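PDB 5F7V: Lmo0181 protein from Listeria monocytogenes serovar 1/2a, which binds cycloalternan, a cyclic alpha-glucan, as the lipoprotein substrate-binding component of what is probably an ABC importer. Local coordinates for residues 68-77 / 280-291. Sequence-based numbering, arbitrary orientation.
With GLC (alpha-D-glucopyranose), chain B.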
loop_
_atom_site.group_PDB
_atom_site.type_symbol
_atom_site.label_atom_id
_atom_site.label_comp_id
_atom_site.label_asym_id
_atom_site.label_seq_id
_atom_site.Cartn_x
_atom_site.Cartn_y
_atom_site.Cartn_z
ATOM N N ALA A 68 -6.529 23.979 3.764
ATOM C CA ALA A 68 -6.125 22.662 4.213
ATOM C C ALA A 68 -7.155 22.045 5.156
ATOM O O ALA A 68 -7.730 22.727 5.998
ATOM C CB ALA A 68 -4.779 22.744 4.917
ATOM N N PRO A 69 -7.412 20.754 4.999
ATOM C CA PRO A 69 -8.182 20.041 6.013
ATOM C C PRO A 69 -7.462 20.112 7.360
ATOM O O PRO A 69 -6.249 20.174 7.403
ATOM C CB PRO A 69 -8.190 18.594 5.497
ATOM C CG PRO A 69 -7.699 18.631 4.084
ATOM C CD PRO A 69 -6.842 19.855 3.981
ATOM N N ASP A 70 -8.194 20.108 8.466
ATOM C CA ASP A 70 -7.529 20.121 9.757
ATOM C C ASP A 70 -6.695 18.878 9.985
ATOM O O ASP A 70 -5.613 18.980 10.543
ATOM C CB ASP A 70 -8.533 20.254 10.885
ATOM C CG ASP A 70 -9.346 21.512 10.806
ATOM O OD1 ASP A 70 -8.754 22.608 10.902
ATOM O OD2 ASP A 70 -10.566 21.391 10.621
ATOM N N ALA A 71 -7.217 17.732 9.568
ATOM C CA ALA A 71 -6.518 16.471 9.699
ATOM C C ALA A 71 -6.583 15.806 8.330
ATOM O O ALA A 71 -7.597 15.916 7.645
ATOM C CB ALA A 71 -7.170 15.610 10.753
ATOM N N PHE A 72 -5.537 15.086 7.932
ATOM C CA PHE A 72 -5.580 14.393 6.658
ATOM C C PHE A 72 -4.669 13.191 6.656
ATOM O O PHE A 72 -3.642 13.160 7.320
ATOM C CB PHE A 72 -5.267 15.338 5.483
ATOM C CG PHE A 72 -4.035 16.172 5.625
ATOM C CD1 PHE A 72 -2.813 15.725 5.210
ATOM C CD2 PHE A 72 -4.120 17.446 6.186
ATOM C CE1 PHE A 72 -1.689 16.530 5.322
ATOM C CE2 PHE A 72 -2.988 18.254 6.291
ATOM C CZ PHE A 72 -1.767 17.791 5.835
ATOM N N GLU A 73 -5.087 12.221 5.868
ATOM C CA GLU A 73 -4.383 10.953 5.732
ATOM C C GLU A 73 -3.189 11.098 4.801
ATOM O O GLU A 73 -3.244 11.784 3.782
ATOM C CB GLU A 73 -5.338 9.907 5.193
ATOM C CG GLU A 73 -4.950 8.511 5.578
ATOM C CD GLU A 73 -5.967 7.485 5.188
ATOM O OE1 GLU A 73 -6.702 7.692 4.198
ATOM O OE2 GLU A 73 -6.022 6.422 5.853
ATOM N N LEU A 74 -2.113 10.405 5.147
ATOM C CA LEU A 74 -0.898 10.300 4.297
ATOM C C LEU A 74 -0.456 8.877 4.342
ATOM O O LEU A 74 -0.668 8.187 5.303
ATOM C CB LEU A 74 0.255 11.167 4.784
ATOM C CG LEU A 74 -0.026 12.664 4.693
ATOM C CD1 LEU A 74 1.083 13.420 5.412
ATOM C CD2 LEU A 74 -0.186 13.165 3.290
ATOM N N ASN A 75 0.124 8.445 3.230
ATOM C CA ASN A 75 0.791 7.149 3.174
ATOM C C ASN A 75 2.281 7.311 3.449
ATOM O O ASN A 75 2.844 8.403 3.437
ATOM C CB ASN A 75 0.447 6.390 1.874
ATOM C CG ASN A 75 0.920 7.070 0.623
ATOM O OD1 ASN A 75 1.459 8.143 0.661
ATOM N ND2 ASN A 75 0.653 6.427 -0.482
ATOM N N TYR A 76 2.931 6.174 3.675
ATOM C CA TYR A 76 4.346 6.143 3.979
ATOM C C TYR A 76 5.115 6.832 2.870
ATOM O O TYR A 76 5.980 7.654 3.134
ATOM C CB TYR A 76 4.756 4.674 4.115
ATOM C CG TYR A 76 6.058 4.351 4.842
ATOM C CD1 TYR A 76 7.210 5.130 4.756
ATOM C CD2 TYR A 76 6.143 3.190 5.583
ATOM C CE1 TYR A 76 8.356 4.765 5.426
ATOM C CE2 TYR A 76 7.276 2.831 6.287
ATOM C CZ TYR A 76 8.393 3.628 6.180
ATOM O OH TYR A 76 9.539 3.275 6.844
ATOM N N GLU A 77 4.765 6.522 1.628
ATOM C CA GLU A 77 5.645 6.974 0.556
ATOM C C GLU A 77 5.399 8.421 0.159
ATOM O O GLU A 77 6.250 8.949 -0.539
ATOM C CB GLU A 77 5.619 5.995 -0.621
ATOM C CG GLU A 77 4.267 5.730 -1.267
ATOM C CD GLU A 77 3.409 4.635 -0.625
ATOM O OE1 GLU A 77 3.363 4.513 0.620
ATOM O OE2 GLU A 77 2.725 3.894 -1.371
ATOM N N PHE A 280 5.680 -3.317 2.793
ATOM C CA PHE A 280 5.212 -2.774 4.071
ATOM C C PHE A 280 4.737 -1.360 3.813
ATOM O O PHE A 280 5.497 -0.499 3.395
ATOM C CB PHE A 280 6.325 -2.782 5.117
ATOM C CG PHE A 280 5.862 -2.308 6.466
ATOM C CD1 PHE A 280 5.298 -3.215 7.362
ATOM C CD2 PHE A 280 5.920 -0.968 6.800
ATOM C CE1 PHE A 280 4.865 -2.779 8.602
ATOM C CE2 PHE A 280 5.457 -0.533 8.027
ATOM C CZ PHE A 280 4.944 -1.445 8.891
ATOM N N PHE A 281 3.464 -1.156 4.075
ATOM C CA PHE A 281 2.822 0.151 3.885
ATOM C C PHE A 281 2.234 0.590 5.208
ATOM O O PHE A 281 1.907 -0.210 6.057
ATOM C CB PHE A 281 1.759 0.035 2.789
ATOM C CG PHE A 281 2.323 -0.213 1.424
ATOM C CD1 PHE A 281 3.214 0.698 0.863
ATOM C CD2 PHE A 281 1.923 -1.297 0.689
ATOM C CE1 PHE A 281 3.738 0.465 -0.386
ATOM C CE2 PHE A 281 2.457 -1.531 -0.564
ATOM C CZ PHE A 281 3.353 -0.644 -1.110
ATOM N N ALA A 282 2.058 1.887 5.355
ATOM C CA ALA A 282 1.410 2.441 6.534
ATOM C C ALA A 282 0.728 3.730 6.222
ATOM O O ALA A 282 1.242 4.512 5.428
ATOM C CB ALA A 282 2.395 2.680 7.665
ATOM N N ASN A 283 -0.440 3.939 6.810
ATOM C CA ASN A 283 -1.120 5.230 6.723
ATOM C C ASN A 283 -1.076 5.943 8.048
ATOM O O ASN A 283 -1.136 5.288 9.089
ATOM C CB ASN A 283 -2.563 4.992 6.311
ATOM C CG ASN A 283 -2.632 4.360 4.923
ATOM O OD1 ASN A 283 -1.960 4.812 4.016
ATOM N ND2 ASN A 283 -3.469 3.333 4.756
ATOM N N GLY A 284 -1.000 7.257 7.981
ATOM C CA GLY A 284 -0.913 8.121 9.153
ATOM C C GLY A 284 -1.826 9.296 8.971
ATOM O O GLY A 284 -2.228 9.617 7.850
ATOM N N ILE A 285 -2.147 9.954 10.067
ATOM C CA ILE A 285 -2.958 11.171 10.034
ATOM C C ILE A 285 -2.092 12.300 10.537
ATOM O O ILE A 285 -1.507 12.245 11.613
ATOM C CB ILE A 285 -4.238 11.008 10.845
ATOM C CG1 ILE A 285 -5.074 9.878 10.265
ATOM C CG2 ILE A 285 -4.978 12.316 10.907
ATOM C CD1 ILE A 285 -6.298 9.525 11.084
ATOM N N GLY A 286 -2.012 13.318 9.687
ATOM C CA GLY A 286 -1.321 14.561 9.947
ATOM C C GLY A 286 -2.286 15.671 10.301
ATOM O O GLY A 286 -3.460 15.588 9.989
ATOM N N VAL A 287 -1.776 16.686 10.971
ATOM C CA VAL A 287 -2.563 17.863 11.360
ATOM C C VAL A 287 -2.000 19.039 10.577
ATOM O O VAL A 287 -0.780 19.231 10.503
ATOM C CB VAL A 287 -2.472 18.112 12.871
ATOM C CG1 VAL A 287 -3.210 19.377 13.284
ATOM C CG2 VAL A 287 -3.041 16.911 13.599
ATOM N N SER A 288 -2.863 19.812 9.928
ATOM C CA SER A 288 -2.383 20.974 9.186
ATOM C C SER A 288 -1.660 21.972 10.089
ATOM O O SER A 288 -2.144 22.366 11.141
ATOM C CB SER A 288 -3.539 21.697 8.496
ATOM O OG SER A 288 -3.097 22.925 7.962
ATOM N N LYS A 289 -0.492 22.386 9.629
ATOM C CA LYS A 289 0.261 23.426 10.309
ATOM C C LYS A 289 -0.523 24.698 10.517
ATOM O O LYS A 289 -0.249 25.397 11.469
ATOM C CB LYS A 289 1.523 23.769 9.515
ATOM C CG LYS A 289 2.428 24.762 10.220
ATOM C CD LYS A 289 3.835 24.546 9.714
ATOM C CE LYS A 289 4.934 25.081 10.605
ATOM N NZ LYS A 289 6.148 24.635 9.855
ATOM N N ASP A 290 -1.476 24.986 9.633
ATOM C CA ASP A 290 -2.209 26.242 9.712
ATOM C C ASP A 290 -3.584 26.128 10.355
ATOM O O ASP A 290 -4.307 27.126 10.430
ATOM C CB ASP A 290 -2.284 26.843 8.300
ATOM C CG ASP A 290 -0.951 27.365 7.809
ATOM O OD1 ASP A 290 -0.066 27.786 8.610
ATOM O OD2 ASP A 290 -0.795 27.405 6.568
ATOM N N SER A 291 -3.941 24.944 10.842
ATOM C CA SER A 291 -5.227 24.778 11.505
ATOM C C SER A 291 -5.307 25.546 12.819
ATOM O O SER A 291 -4.338 25.591 13.566
ATOM C CB SER A 291 -5.484 23.300 11.771
ATOM O OG SER A 291 -6.675 23.123 12.539
HETATM C C1 GLC B . -2.822 1.017 0.187
HETATM C C2 GLC B . -2.288 1.465 1.528
HETATM C C3 GLC B . -1.364 2.657 1.352
HETATM C C4 GLC B . -0.300 2.361 0.302
HETATM C C5 GLC B . -0.956 1.944 -1.007
HETATM C C6 GLC B . 0.052 1.514 -2.065
HETATM O O2 GLC B . -3.394 1.787 2.379
HETATM O O3 GLC B . -0.734 2.900 2.607
HETATM O O4 GLC B . 0.414 3.577 0.054
HETATM O O5 GLC B . -1.787 0.788 -0.762
HETATM O O6 GLC B . -0.761 0.985 -3.138
HETATM O O HOH W 1 2.064 3.366 2.799
#
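Phe72 and Leu74 pair with Gly286 and Gly284 through two-way N-H...O bonds, so strands 71-75 and 281-287 run antiparallel, their axes 145° apart. Strand 71-75 also pairs, in parallel, with strand 13-19, which places the ladder in the mixed beta-sheet of the alpha/beta, periplasmic-binding-protein-like fold. The ladder opens with Ser288 N bonded to Asp70 O. Beside the non-hydrogen-bonded pair Glu73 with Ile285, Glu73 CA approaches Gly284 O at 3.3 Å and Ile285 CA approaches Phe72 O, both as CA-H...O contacts.

On the face of Phe72 and Leu74 the opposite strand presents two glycines. Phe72 CG sits between its backbone N and carbonyl carbon (chi1 50°), a rotation that lays the ring over Gly286 O, which lies 4.3 Å from the ring plane, offset toward the rim. The face of Ala71 carries Ile285 CG2 4.0 Å from Ala71 CB. On this face Glu73 crosses Asn283 at a slant, OE2 touching CB, while its carboxylate is hydrogen-bonded to Ser21 OG and Phe20 N.

At the sugar-binding end, Asn75 holds the N-cap position of helix 76-85; its OD1 bonds Thr78, leaving ND2 to donate to glucose O4. In one of two conformers of Glu77, glucose O4 donates to OE2. Asn283 grips two adjacent hydroxyls: ND2 donates to glucose O2 and OD1 accepts from O3. Phe281 supplies the apolar platform, with glucose C6 4.0 Å above the ring centre. A water ties the strands to the ligand, accepting from Tyr76 N and Ala282 N and bonding glucose O3, with O4 at longer range; in that same Glu77 conformer it also donates to OE1.

Far from the sugar, Ser291 OG donates to Asp70 OD1 at 2.7 Å, meeting the anti side of the carboxylate 29° out of its plane.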